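Local structure of tyrocidine synthase 2 (Brevibacillus parabrevis, 6TA8) at residues E32-L37 with A96-N101; P39-F44 with I320-S325. The protein belongs to the condensation-domain family of modular peptide synthetases, whose members fold into two lobes set in a V. All blocks are in the same frame, centred on the assembly; numbering follows the deposited sequence.

Contact 1 (E32-L37 with A96-N101); sequences EGEIAL and AIKQIN
G33 and N101 form the hydrogen-bonded antiparallel pair that adds strand 33-35 to the edge of strand 98-101, in a small three-stranded sheet completed by strand 88-91. G33 N reaches N101 O at 3.1 Å, and N101 N returns a shorter bond of 2.8 Å to G33 O. E34 and I100 follow as a non-hydrogen-bonded pair with CA atoms 4.2 Å apart. I35 N also bonds to Q99 O at 3.0 Å, and a side chain adds a further link to the loop. The CG of Q99 lies between its backbone N and carbonyl carbon (chi1 59°), which lifts the extended chain across to A36, where NE2 makes a weak, bent hydrogen bond of 2.7 Å with A36 O. The same amide rests beside CB and CG2 of I35, while CD2 of L37 packs on Q99 CG. Further along this face CD1 of I35 lies on CB of N101, whose ND2 turns elsewhere, to D84 O. M88 of strand 88-91 touches I35, Q99 and N101, and K202 and A205 add helix 201-212 to the surroundings of I35. On the face of E34 and I100 the E34 side chain crosses that of K98 at about a right angle: E34 OE1 sits 3.1 Å from K98 CE, and E34 OE1 makes a long salt bridge with K98 NZ at 3.9 Å. The chemistry implies a division of labour: backbone bonds fix the register, the Q99 amide adds a weak polar link to the loop after the strand, and the long ion pair probably contributes little.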
ATOM      1  N   GLU A  32     -23.050   4.196 -10.201  1.00 50.97           N
ATOM      2  CA  GLU A  32     -23.357   5.372  -9.401  1.00 51.91           C
ATOM      3  C   GLU A  32     -24.029   4.940  -8.106  1.00 52.14           C
ATOM      4  O   GLU A  32     -24.502   3.808  -7.975  1.00 59.47           O
ATOM      5  CB  GLU A  32     -24.262   6.358 -10.158  1.00 59.46           C
ATOM      6  CG  GLU A  32     -23.775   6.730 -11.551  1.00 59.03           C
ATOM      7  CD  GLU A  32     -24.764   7.600 -12.303  1.00 66.93           C
ATOM      8  OE1 GLU A  32     -25.143   8.666 -11.774  1.00 66.24           O
ATOM      9  OE2 GLU A  32     -25.162   7.215 -13.423  1.00 65.16           O
ATOM     10  N   GLY A  33     -24.063   5.855  -7.145  1.00 39.54           N
ATOM     11  CA  GLY A  33     -24.783   5.656  -5.902  1.00 40.55           C
ATOM     12  C   GLY A  33     -23.846   5.499  -4.715  1.00 41.18           C
ATOM     13  O   GLY A  33     -22.621   5.537  -4.833  1.00 37.70           O
ATOM     14  N   GLU A  34     -24.468   5.316  -3.552  1.00 43.79           N
ATOM     15  CA  GLU A  34     -23.723   5.174  -2.309  1.00 47.96           C
ATOM     16  C   GLU A  34     -23.061   3.803  -2.227  1.00 47.14           C
ATOM     17  O   GLU A  34     -23.622   2.795  -2.667  1.00 51.19           O
ATOM     18  CB  GLU A  34     -24.652   5.379  -1.110  1.00 47.14           C
ATOM     19  CG  GLU A  34     -24.138   4.787   0.195  1.00 45.29           C
ATOM     20  CD  GLU A  34     -24.613   5.542   1.418  1.00 65.33           C
ATOM     21  OE1 GLU A  34     -25.554   6.355   1.290  1.00 74.62           O
ATOM     22  OE2 GLU A  34     -24.045   5.324   2.508  1.00 65.19           O
ATOM     23  N   ILE A  35     -21.853   3.774  -1.667  1.00 46.40           N
ATOM     24  CA  ILE A  35     -21.128   2.540  -1.388  1.00 40.83           C
ATOM     25  C   ILE A  35     -20.853   2.475   0.107  1.00 51.90           C
ATOM     26  O   ILE A  35     -20.698   3.502   0.775  1.00 52.53           O
ATOM     27  CB  ILE A  35     -19.814   2.453  -2.195  1.00 41.79           C
ATOM     28  CG1 ILE A  35     -20.051   2.869  -3.647  1.00 35.18           C
ATOM     29  CG2 ILE A  35     -19.228   1.052  -2.129  1.00 42.85           C
ATOM     30  CD1 ILE A  35     -18.815   2.785  -4.514  1.00 36.91           C
ATOM     31  N   ALA A  36     -20.805   1.255   0.636  1.00 40.80           N
ATOM     32  CA  ALA A  36     -20.478   1.053   2.039  1.00 36.11           C
ATOM     33  C   ALA A  36     -18.972   1.143   2.253  1.00 43.15           C
ATOM     34  O   ALA A  36     -18.175   0.834   1.363  1.00 44.62           O
ATOM     35  CB  ALA A  36     -20.997  -0.299   2.526  1.00 49.54           C
ATOM     36  N   LEU A  37     -18.586   1.573   3.452  1.00 48.02           N
ATOM     37  CA  LEU A  37     -17.177   1.743   3.785  1.00 48.91           C
ATOM     38  C   LEU A  37     -16.543   0.384   4.059  1.00 49.72           C
ATOM     39  O   LEU A  37     -17.023  -0.374   4.909  1.00 49.87           O
ATOM     40  CB  LEU A  37     -17.023   2.662   4.996  1.00 45.79           C
ATOM     41  CG  LEU A  37     -17.329   4.150   4.798  1.00 45.87           C
ATOM     42  CD1 LEU A  37     -17.297   4.881   6.131  1.00 49.74           C
ATOM     43  CD2 LEU A  37     -16.351   4.777   3.817  1.00 43.96           C
ATOM     44  N   ALA A  96     -21.643  11.171  10.534  1.00 83.31           N
ATOM     45  CA  ALA A  96     -21.224   9.963   9.844  1.00 73.05           C
ATOM     46  C   ALA A  96     -20.669  10.302   8.465  1.00 77.37           C
ATOM     47  O   ALA A  96     -20.921  11.375   7.907  1.00 71.07           O
ATOM     48  CB  ALA A  96     -22.389   8.982   9.716  1.00 73.65           C
ATOM     49  N   ILE A  97     -19.905   9.366   7.914  1.00 71.20           N
ATOM     50  CA  ILE A  97     -19.253   9.536   6.621  1.00 55.52           C
ATOM     51  C   ILE A  97     -20.002   8.716   5.583  1.00 56.22           C
ATOM     52  O   ILE A  97     -20.355   7.555   5.824  1.00 66.55           O
ATOM     53  CB  ILE A  97     -17.768   9.130   6.687  1.00 53.67           C
ATOM     54  CG1 ILE A  97     -17.018  10.009   7.692  1.00 61.39           C
ATOM     55  CG2 ILE A  97     -17.122   9.227   5.313  1.00 47.98           C
ATOM     56  CD1 ILE A  97     -16.861   9.386   9.066  1.00 61.88           C
ATOM     57  N   LYS A  98     -20.250   9.323   4.424  1.00 56.26           N
ATOM     58  CA  LYS A  98     -20.985   8.690   3.336  1.00 51.41           C
ATOM     59  C   LYS A  98     -20.193   8.867   2.050  1.00 50.54           C
ATOM     60  O   LYS A  98     -19.970  10.000   1.611  1.00 46.82           O
ATOM     61  CB  LYS A  98     -22.387   9.294   3.202  1.00 48.35           C
ATOM     62  CG  LYS A  98     -23.127   8.925   1.928  1.00 54.58           C
ATOM     63  CD  LYS A  98     -24.465   9.651   1.853  1.00 67.75           C
ATOM     64  CE  LYS A  98     -25.195   9.358   0.553  1.00 72.90           C
ATOM     65  NZ  LYS A  98     -26.523  10.031   0.490  1.00 65.03           N
ATOM     66  N   GLN A  99     -19.759   7.758   1.457  1.00 50.62           N
ATOM     67  CA  GLN A  99     -19.045   7.787   0.187  1.00 49.54           C
ATOM     68  C   GLN A  99     -20.011   7.466  -0.945  1.00 48.68           C
ATOM     69  O   GLN A  99     -20.764   6.489  -0.871  1.00 47.00           O
ATOM     70  CB  GLN A  99     -17.862   6.813   0.182  1.00 46.02           C
ATOM     71  CG  GLN A  99     -18.205   5.353   0.428  1.00 52.46           C
ATOM     72  CD  GLN A  99     -17.135   4.400  -0.087  1.00 42.65           C
ATOM     73  OE1 GLN A  99     -16.133   4.821  -0.665  1.00 41.95           O
ATOM     74  NE2 GLN A  99     -17.350   3.107   0.118  1.00 44.13           N
ATOM     75  N   ILE A 100     -20.001   8.302  -1.980  1.00 47.21           N
ATOM     76  CA  ILE A 100     -20.874   8.147  -3.136  1.00 49.47           C
ATOM     77  C   ILE A 100     -20.010   8.047  -4.383  1.00 50.68           C
ATOM     78  O   ILE A 100     -19.134   8.892  -4.607  1.00 51.80           O
ATOM     79  CB  ILE A 100     -21.869   9.314  -3.270  1.00 53.50           C
ATOM     80  CG1 ILE A 100     -22.447   9.700  -1.909  1.00 59.59           C
ATOM     81  CG2 ILE A 100     -22.985   8.950  -4.237  1.00 48.50           C
ATOM     82  CD1 ILE A 100     -23.287  10.956  -1.952  1.00 51.88           C
ATOM     83  N   ASN A 101     -20.257   7.020  -5.191  1.00 48.24           N
ATOM     84  CA  ASN A 101     -19.626   6.907  -6.499  1.00 49.77           C
ATOM     85  C   ASN A 101     -20.406   7.779  -7.476  1.00 52.16           C
ATOM     86  O   ASN A 101     -21.518   7.427  -7.881  1.00 52.60           O
ATOM     87  CB  ASN A 101     -19.593   5.452  -6.958  1.00 45.65           C
ATOM     88  CG  ASN A 101     -18.434   5.163  -7.891  1.00 47.46           C
ATOM     89  OD1 ASN A 101     -17.841   4.085  -7.846  1.00 41.56           O
ATOM     90  ND2 ASN A 101     -18.105   6.127  -8.744  1.00 46.04           N
TER

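Contact 2 (P39-F44 with I320-S325); sequences PIQKWF and IGWFTS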
ATOM      1  N   PRO A  39     -13.477  -2.162   5.438  1.00 51.95           N
ATOM      2  CA  PRO A  39     -12.730  -2.089   6.709  1.00 49.84           C
ATOM      3  C   PRO A  39     -11.524  -1.167   6.665  1.00 42.07           C
ATOM      4  O   PRO A  39     -11.290  -0.422   7.626  1.00 39.49           O
ATOM      5  CB  PRO A  39     -12.319  -3.548   6.949  1.00 40.70           C
ATOM      6  CG  PRO A  39     -13.375  -4.341   6.279  1.00 52.85           C
ATOM      7  CD  PRO A  39     -13.774  -3.555   5.059  1.00 45.03           C
ATOM      8  N   ILE A  40     -10.745  -1.195   5.582  1.00 40.58           N
ATOM      9  CA  ILE A  40      -9.581  -0.320   5.499  1.00 37.46           C
ATOM     10  C   ILE A  40     -10.015   1.132   5.338  1.00 45.54           C
ATOM     11  O   ILE A  40      -9.280   2.054   5.718  1.00 42.35           O
ATOM     12  CB  ILE A  40      -8.650  -0.773   4.359  1.00 36.42           C
ATOM     13  CG1 ILE A  40      -7.289  -0.082   4.467  1.00 39.74           C
ATOM     14  CG2 ILE A  40      -9.287  -0.514   3.000  1.00 35.52           C
ATOM     15  CD1 ILE A  40      -6.600  -0.288   5.798  1.00 42.46           C
ATOM     16  N   GLN A  41     -11.210   1.365   4.792  1.00 44.63           N
ATOM     17  CA  GLN A  41     -11.743   2.719   4.725  1.00 38.09           C
ATOM     18  C   GLN A  41     -12.262   3.174   6.082  1.00 45.20           C
ATOM     19  O   GLN A  41     -12.079   4.338   6.461  1.00 44.67           O
ATOM     20  CB  GLN A  41     -12.846   2.795   3.670  1.00 36.48           C
ATOM     21  CG  GLN A  41     -12.331   2.781   2.240  1.00 31.46           C
ATOM     22  CD  GLN A  41     -13.445   2.665   1.221  1.00 42.23           C
ATOM     23  OE1 GLN A  41     -14.516   2.134   1.515  1.00 50.01           O
ATOM     24  NE2 GLN A  41     -13.198   3.161   0.015  1.00 37.07           N
ATOM     25  N   LYS A  42     -12.907   2.272   6.826  1.00 38.87           N
ATOM     26  CA  LYS A  42     -13.341   2.598   8.181  1.00 42.00           C
ATOM     27  C   LYS A  42     -12.148   2.876   9.086  1.00 43.28           C
ATOM     28  O   LYS A  42     -12.201   3.767   9.942  1.00 49.89           O
ATOM     29  CB  LYS A  42     -14.184   1.456   8.752  1.00 48.71           C
ATOM     30  CG  LYS A  42     -15.682   1.615   8.562  1.00 46.06           C
ATOM     31  CD  LYS A  42     -16.444   0.669   9.479  1.00 46.24           C
ATOM     32  CE  LYS A  42     -17.938   0.939   9.449  1.00 51.90           C
ATOM     33  NZ  LYS A  42     -18.553   0.518   8.160  1.00 57.77           N
ATOM     34  N   TRP A  43     -11.063   2.117   8.913  1.00 39.40           N
ATOM     35  CA  TRP A  43      -9.868   2.325   9.723  1.00 38.91           C
ATOM     36  C   TRP A  43      -9.248   3.693   9.471  1.00 40.60           C
ATOM     37  O   TRP A  43      -8.657   4.284  10.382  1.00 40.57           O
ATOM     38  CB  TRP A  43      -8.855   1.214   9.439  1.00 37.38           C
ATOM     39  CG  TRP A  43      -7.474   1.487   9.951  1.00 38.69           C
ATOM     40  CD1 TRP A  43      -6.986   1.189  11.189  1.00 39.83           C
ATOM     41  CD2 TRP A  43      -6.398   2.104   9.233  1.00 45.59           C
ATOM     42  NE1 TRP A  43      -5.675   1.586  11.289  1.00 45.13           N
ATOM     43  CE2 TRP A  43      -5.290   2.152  10.101  1.00 46.33           C
ATOM     44  CE3 TRP A  43      -6.266   2.626   7.942  1.00 45.95           C
ATOM     45  CZ2 TRP A  43      -4.066   2.699   9.722  1.00 47.19           C
ATOM     46  CZ3 TRP A  43      -5.050   3.167   7.567  1.00 40.96           C
ATOM     47  CH2 TRP A  43      -3.967   3.200   8.453  1.00 39.70           C
ATOM     48  N   PHE A  44      -9.376   4.214   8.249  1.00 40.39           N
ATOM     49  CA  PHE A  44      -8.811   5.524   7.938  1.00 42.54           C
ATOM     50  C   PHE A  44      -9.559   6.637   8.662  1.00 40.36           C
ATOM     51  O   PHE A  44      -8.941   7.571   9.184  1.00 41.57           O
ATOM     52  CB  PHE A  44      -8.829   5.753   6.426  1.00 38.22           C
ATOM     53  CG  PHE A  44      -8.468   7.154   6.017  1.00 39.56           C
ATOM     54  CD1 PHE A  44      -7.143   7.552   5.951  1.00 40.80           C
ATOM     55  CD2 PHE A  44      -9.453   8.072   5.688  1.00 41.89           C
ATOM     56  CE1 PHE A  44      -6.808   8.838   5.572  1.00 39.31           C
ATOM     57  CE2 PHE A  44      -9.125   9.361   5.310  1.00 35.59           C
ATOM     58  CZ  PHE A  44      -7.799   9.744   5.252  1.00 41.53           C
ATOM     59  N   ILE A 320      -9.995  -1.098  -9.608  1.00 44.89           N
ATOM     60  CA  ILE A 320      -9.165  -0.129  -8.904  1.00 30.94           C
ATOM     61  C   ILE A 320      -9.876   0.272  -7.619  1.00 31.70           C
ATOM     62  O   ILE A 320     -11.077   0.568  -7.630  1.00 26.95           O
ATOM     63  CB  ILE A 320      -8.873   1.096  -9.788  1.00 42.38           C
ATOM     64  CG1 ILE A 320      -7.871   0.722 -10.883  1.00 40.43           C
ATOM     65  CG2 ILE A 320      -8.355   2.262  -8.956  1.00 34.41           C
ATOM     66  CD1 ILE A 320      -7.439   1.885 -11.738  1.00 45.25           C
ATOM     67  N   GLY A 321      -9.142   0.264  -6.513  1.00 26.80           N
ATOM     68  CA  GLY A 321      -9.723   0.597  -5.227  1.00 24.63           C
ATOM     69  C   GLY A 321      -8.703   0.381  -4.134  1.00 24.84           C
ATOM     70  O   GLY A 321      -7.560  -0.010  -4.386  1.00 27.59           O
ATOM     71  N   TRP A 322      -9.133   0.653  -2.903  1.00 31.22           N
ATOM     72  CA  TRP A 322      -8.307   0.436  -1.716  1.00 36.14           C
ATOM     73  C   TRP A 322      -8.737  -0.889  -1.094  1.00 34.17           C
ATOM     74  O   TRP A 322      -9.645  -0.943  -0.263  1.00 36.77           O
ATOM     75  CB  TRP A 322      -8.433   1.595  -0.734  1.00 29.06           C
ATOM     76  CG  TRP A 322      -7.327   1.635   0.281  1.00 28.77           C
ATOM     77  CD1 TRP A 322      -6.190   0.881   0.281  1.00 32.37           C
ATOM     78  CD2 TRP A 322      -7.256   2.467   1.447  1.00 32.43           C
ATOM     79  NE1 TRP A 322      -5.414   1.193   1.372  1.00 37.31           N
ATOM     80  CE2 TRP A 322      -6.046   2.164   2.103  1.00 37.95           C
ATOM     81  CE3 TRP A 322      -8.096   3.440   1.997  1.00 37.59           C
ATOM     82  CZ2 TRP A 322      -5.656   2.800   3.280  1.00 38.10           C
ATOM     83  CZ3 TRP A 322      -7.706   4.069   3.167  1.00 36.52           C
ATOM     84  CH2 TRP A 322      -6.498   3.746   3.795  1.00 35.33           C
ATOM     85  N   PHE A 323      -8.072  -1.967  -1.504  1.00 33.88           N
ATOM     86  CA  PHE A 323      -8.394  -3.316  -1.060  1.00 41.39           C
ATOM     87  C   PHE A 323      -7.483  -3.802   0.060  1.00 45.92           C
ATOM     88  O   PHE A 323      -7.541  -4.982   0.419  1.00 46.37           O
ATOM     89  CB  PHE A 323      -8.322  -4.291  -2.238  1.00 38.41           C
ATOM     90  CG  PHE A 323      -9.444  -4.141  -3.226  1.00 39.53           C
ATOM     91  CD1 PHE A 323      -9.497  -3.051  -4.080  1.00 33.75           C
ATOM     92  CD2 PHE A 323     -10.440  -5.099  -3.310  1.00 32.88           C
ATOM     93  CE1 PHE A 323     -10.528  -2.916  -4.992  1.00 35.42           C
ATOM     94  CE2 PHE A 323     -11.471  -4.972  -4.219  1.00 33.43           C
ATOM     95  CZ  PHE A 323     -11.516  -3.879  -5.061  1.00 38.44           C
ATOM     96  N   THR A 324      -6.651  -2.923   0.617  1.00 43.88           N
ATOM     97  CA  THR A 324      -5.637  -3.336   1.581  1.00 42.33           C
ATOM     98  C   THR A 324      -6.266  -4.023   2.788  1.00 45.71           C
ATOM     99  O   THR A 324      -7.220  -3.514   3.384  1.00 54.05           O
ATOM    100  CB  THR A 324      -4.818  -2.124   2.030  1.00 38.05           C
ATOM    101  OG1 THR A 324      -3.987  -1.683   0.951  1.00 39.01           O
ATOM    102  CG2 THR A 324      -3.943  -2.474   3.226  1.00 47.33           C
ATOM    103  N   SER A 325      -5.731  -5.188   3.138  1.00 46.89           N
ATOM    104  CA  SER A 325      -6.161  -5.942   4.307  1.00 48.92           C
ATOM    105  C   SER A 325      -5.024  -5.982   5.317  1.00 45.23           C
ATOM    106  O   SER A 325      -3.897  -6.356   4.974  1.00 45.73           O
ATOM    107  CB  SER A 325      -6.579  -7.363   3.924  1.00 48.79           C
ATOM    108  OG  SER A 325      -5.445  -8.175   3.671  1.00 48.03           O
TER
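I40 and T324 bring the two backbones closest, with CA atoms 6.3 Å apart, where the first turn of helix 39-46 faces the irregular segment leading into strand 325-332; no hydrogen bond joins the two segments. Side chains do the work, and the indole of W322 is the main surface. I40 crosses it at about a right angle: with CG1 anti to the backbone N (chi1 -167°), that methylene lies over one face of the six-membered ring, 3.7 Å from its centroid and 22° off the normal, a CH-pi contact. Its CG2 branch turns instead to the main chain, 3.3 Å from W322 O, while I40 CB lies 3.2 Å from T324 O. One isoleucine thus packs against both an aromatic face and two carbonyl oxygens. F44 meets the rim of the indole, its CB 3.8 Å from W322 CZ3 and near the ring plane. W43 also contributes: W322 CH2 comes to the edge of the W43 ring, 4.1 Å from W43 CZ3, and the two side chains cross almost perpendicularly. Q41 brings its CG near W322 CE3, while its OE1 accepts from T38 N and its NE2 donates to L165 O. W322 stacks on H164 as well, and the backbone N of F323 bonds to OD2 of D168. H164 and D168 belong to the HHxxxDG signature of the family, which places this buried aromatic cluster next to that motif. The arrangement fits the two-lobed condensation-domain fold: an N-terminal helix packs against the segment entering a strand of the C-terminal lobe's sheet.

From the N terminus the chain passes through strand 33-35 and goes almost directly into helix 39-46, so the first halves of both contacts are neighbours in sequence. Contact 1 closes the shorter loop, 58 residues that include strand 56-63 and helix 69-82. Contact 2 starts within that loop but closes only after 275 intervening residues, so the two cross along the chain. Their centres lie 13 Å apart, and they meet where Q99 NE2 packs 3.3 Å from Q41 OE1. Contact 1 ties the start of the chain to strand 98-101, the middle strand of the small sheet, whereas contact 2 ties helix 39-46, just after it in the chain, to the approach to strand 325-332, at the edge of the six-stranded sheet.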